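Local coordinates for protein putative alpha-L-fucosidase (Bacteroides thetaiotaomicron VPI-5482, PDB 3GZA) that probably hydrolyses alpha-L-fucosidic linkages, as a putative exported alpha-L-fucosidase of glycoside hydrolase family 29, at residues D34-Y38 with F284-D288. Sequence-based numbering, arbitrary orientation.
Sequences DGIRY and FWEPD. With NA (sodium ion), chain G.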
loop_
_atom_site.group_PDB
_atom_site.type_symbol
_atom_site.label_atom_id
_atom_site.label_comp_id
_atom_site.label_asym_id
_atom_site.label_seq_id
_atom_site.Cartn_x
_atom_site.Cartn_y
_atom_site.Cartn_z
ATOM N N ASP A 34 18.066 3.157 6.700
ATOM C CA ASP A 34 17.643 3.675 7.993
ATOM C C ASP A 34 18.744 4.033 8.996
ATOM O O ASP A 34 18.458 4.430 10.129
ATOM C CB ASP A 34 16.615 2.770 8.656
ATOM C CG ASP A 34 17.172 1.481 9.177
ATOM O OD1 ASP A 34 18.397 1.303 9.096
ATOM O OD2 ASP A 34 16.376 0.616 9.658
ATOM N N GLY A 35 19.994 3.831 8.587
ATOM C CA GLY A 35 21.107 4.170 9.421
ATOM C C GLY A 35 21.405 3.307 10.643
ATOM O O GLY A 35 22.273 3.655 11.455
ATOM N N ILE A 36 20.742 2.165 10.762
ATOM C CA ILE A 36 20.946 1.252 11.867
ATOM C C ILE A 36 21.011 -0.195 11.404
ATOM O O ILE A 36 20.672 -0.535 10.254
ATOM C CB ILE A 36 19.887 1.415 12.982
ATOM C CG1 ILE A 36 18.490 1.129 12.460
ATOM C CG2 ILE A 36 19.921 2.824 13.555
ATOM C CD1 ILE A 36 17.468 0.943 13.557
ATOM N N ARG A 37 21.419 -1.079 12.323
ATOM C CA ARG A 37 21.493 -2.466 12.000
ATOM C C ARG A 37 20.124 -3.052 11.724
ATOM O O ARG A 37 19.088 -2.515 12.186
ATOM C CB ARG A 37 22.141 -3.247 13.140
ATOM C CG ARG A 37 23.659 -3.096 13.148
ATOM C CD ARG A 37 24.200 -3.833 14.324
ATOM N NE ARG A 37 25.630 -3.930 14.181
ATOM C CZ ARG A 37 26.452 -4.515 15.023
ATOM N NH1 ARG A 37 26.008 -5.092 16.134
ATOM N NH2 ARG A 37 27.739 -4.519 14.746
ATOM N N TYR A 38 20.129 -4.137 10.971
ATOM C CA TYR A 38 18.946 -4.911 10.615
ATOM C C TYR A 38 18.532 -5.786 11.755
ATOM O O TYR A 38 19.360 -6.468 12.341
ATOM C CB TYR A 38 19.262 -5.780 9.403
ATOM C CG TYR A 38 18.194 -6.775 8.982
ATOM C CD1 TYR A 38 16.932 -6.354 8.576
ATOM C CD2 TYR A 38 18.466 -8.115 8.945
ATOM C CE1 TYR A 38 15.953 -7.261 8.171
ATOM C CE2 TYR A 38 17.489 -9.043 8.496
ATOM C CZ TYR A 38 16.227 -8.600 8.119
ATOM O OH TYR A 38 15.323 -9.554 7.696
ATOM N N PHE A 284 21.938 -8.176 4.438
ATOM C CA PHE A 284 21.745 -6.755 4.055
ATOM C C PHE A 284 22.889 -5.838 4.460
ATOM O O PHE A 284 23.631 -6.102 5.423
ATOM C CB PHE A 284 20.470 -6.199 4.747
ATOM C CG PHE A 284 19.167 -6.734 4.214
ATOM C CD1 PHE A 284 18.605 -6.153 3.104
ATOM C CD2 PHE A 284 18.496 -7.782 4.837
ATOM C CE1 PHE A 284 17.362 -6.585 2.634
ATOM C CE2 PHE A 284 17.310 -8.229 4.358
ATOM C CZ PHE A 284 16.748 -7.653 3.216
ATOM N N TRP A 285 23.016 -4.750 3.719
ATOM C CA TRP A 285 23.949 -3.695 4.084
ATOM C C TRP A 285 23.466 -3.042 5.361
ATOM O O TRP A 285 22.312 -2.659 5.484
ATOM C CB TRP A 285 24.070 -2.653 2.980
ATOM C CG TRP A 285 25.200 -1.721 3.259
ATOM C CD1 TRP A 285 26.500 -1.851 2.824
ATOM C CD2 TRP A 285 25.186 -0.553 4.111
ATOM N NE1 TRP A 285 27.267 -0.841 3.337
ATOM C CE2 TRP A 285 26.486 -0.028 4.113
ATOM C CE3 TRP A 285 24.191 0.107 4.853
ATOM C CZ2 TRP A 285 26.829 1.096 4.849
ATOM C CZ3 TRP A 285 24.558 1.226 5.601
ATOM C CH2 TRP A 285 25.862 1.712 5.555
ATOM N N GLU A 286 24.393 -2.852 6.284
ATOM C CA GLU A 286 24.188 -2.230 7.577
ATOM C C GLU A 286 25.433 -1.392 7.851
ATOM O O GLU A 286 26.506 -1.666 7.313
ATOM C CB GLU A 286 23.999 -3.277 8.678
ATOM C CG GLU A 286 22.835 -4.148 8.475
ATOM C CD GLU A 286 22.917 -5.355 9.306
ATOM O OE1 GLU A 286 22.675 -5.259 10.505
ATOM O OE2 GLU A 286 23.195 -6.434 8.743
ATOM N N PRO A 287 25.316 -0.363 8.680
ATOM C CA PRO A 287 26.514 0.429 8.958
ATOM C C PRO A 287 27.611 -0.333 9.686
ATOM O O PRO A 287 27.316 -1.248 10.484
ATOM C CB PRO A 287 25.999 1.549 9.878
ATOM C CG PRO A 287 24.480 1.574 9.622
ATOM C CD PRO A 287 24.082 0.188 9.264
ATOM N N ASP A 288 28.853 0.077 9.425
ATOM C CA ASP A 288 30.037 -0.441 10.108
ATOM C C ASP A 288 30.303 -1.949 9.948
ATOM O O ASP A 288 30.956 -2.555 10.806
ATOM C CB ASP A 288 29.980 -0.084 11.586
ATOM C CG ASP A 288 29.768 1.433 11.815
ATOM O OD1 ASP A 288 30.576 2.237 11.304
ATOM O OD2 ASP A 288 28.769 1.799 12.467
HETATM NA NA NA G . 19.365 -0.790 8.338
HETATM O O HOH W 1 17.525 -1.652 9.906
HETATM O O HOH W 2 28.058 -3.511 12.198
HETATM O O HOH W 3 26.289 -0.885 12.923
HETATM O O HOH W 4 22.174 -7.139 12.776
HETATM O O HOH W 5 19.408 -2.915 7.096
HETATM O O HOH W 6 21.273 -0.369 6.943
#
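Tyr38, Arg37 and Gly35 pack against Phe284, Glu286 and Pro287 in a loop-to-loop contact beside a sodium ion, joining the segment that follows strand 22-26 to the one that follows strand 264-273. With CG anti to its carbonyl carbon (chi1 -61°) and the chain extended beyond, Glu286 carries OE1 across to Tyr38 N, from which it accepts a nearly straight hydrogen bond (2.8 Å, 162°), met from above the carboxylate plane. Arg280 holds the same oxygen in a salt bridge. With an alanine in place of Glu286, Tyr38 N would lose its acceptor and the charge of Arg280 is likely to be left without its mate. The Tyr38 ring offers one face to Phe284, with Phe284 CE2 3.9 Å from Tyr38 CZ and the ring planes oblique, while its hydroxyl hydrogen-bonds to Glu83. Both loops extend from strands of the TIM-barrel-type catalytic domain that characterises this family. Next to them Asp34 OD1 closes an Asx turn by accepting from Ile36 N. The sodium is bound by Asp34 OD1, the backbone oxygens of Ile36 and His31 and three waters; one of these waters donates to Trp285 O (2.9 Å), so the ion's shell touches both loops. Pro287 CG lies 3.5 Å from Gly35 O, and a water connects Pro287 O to Arg37 NH2.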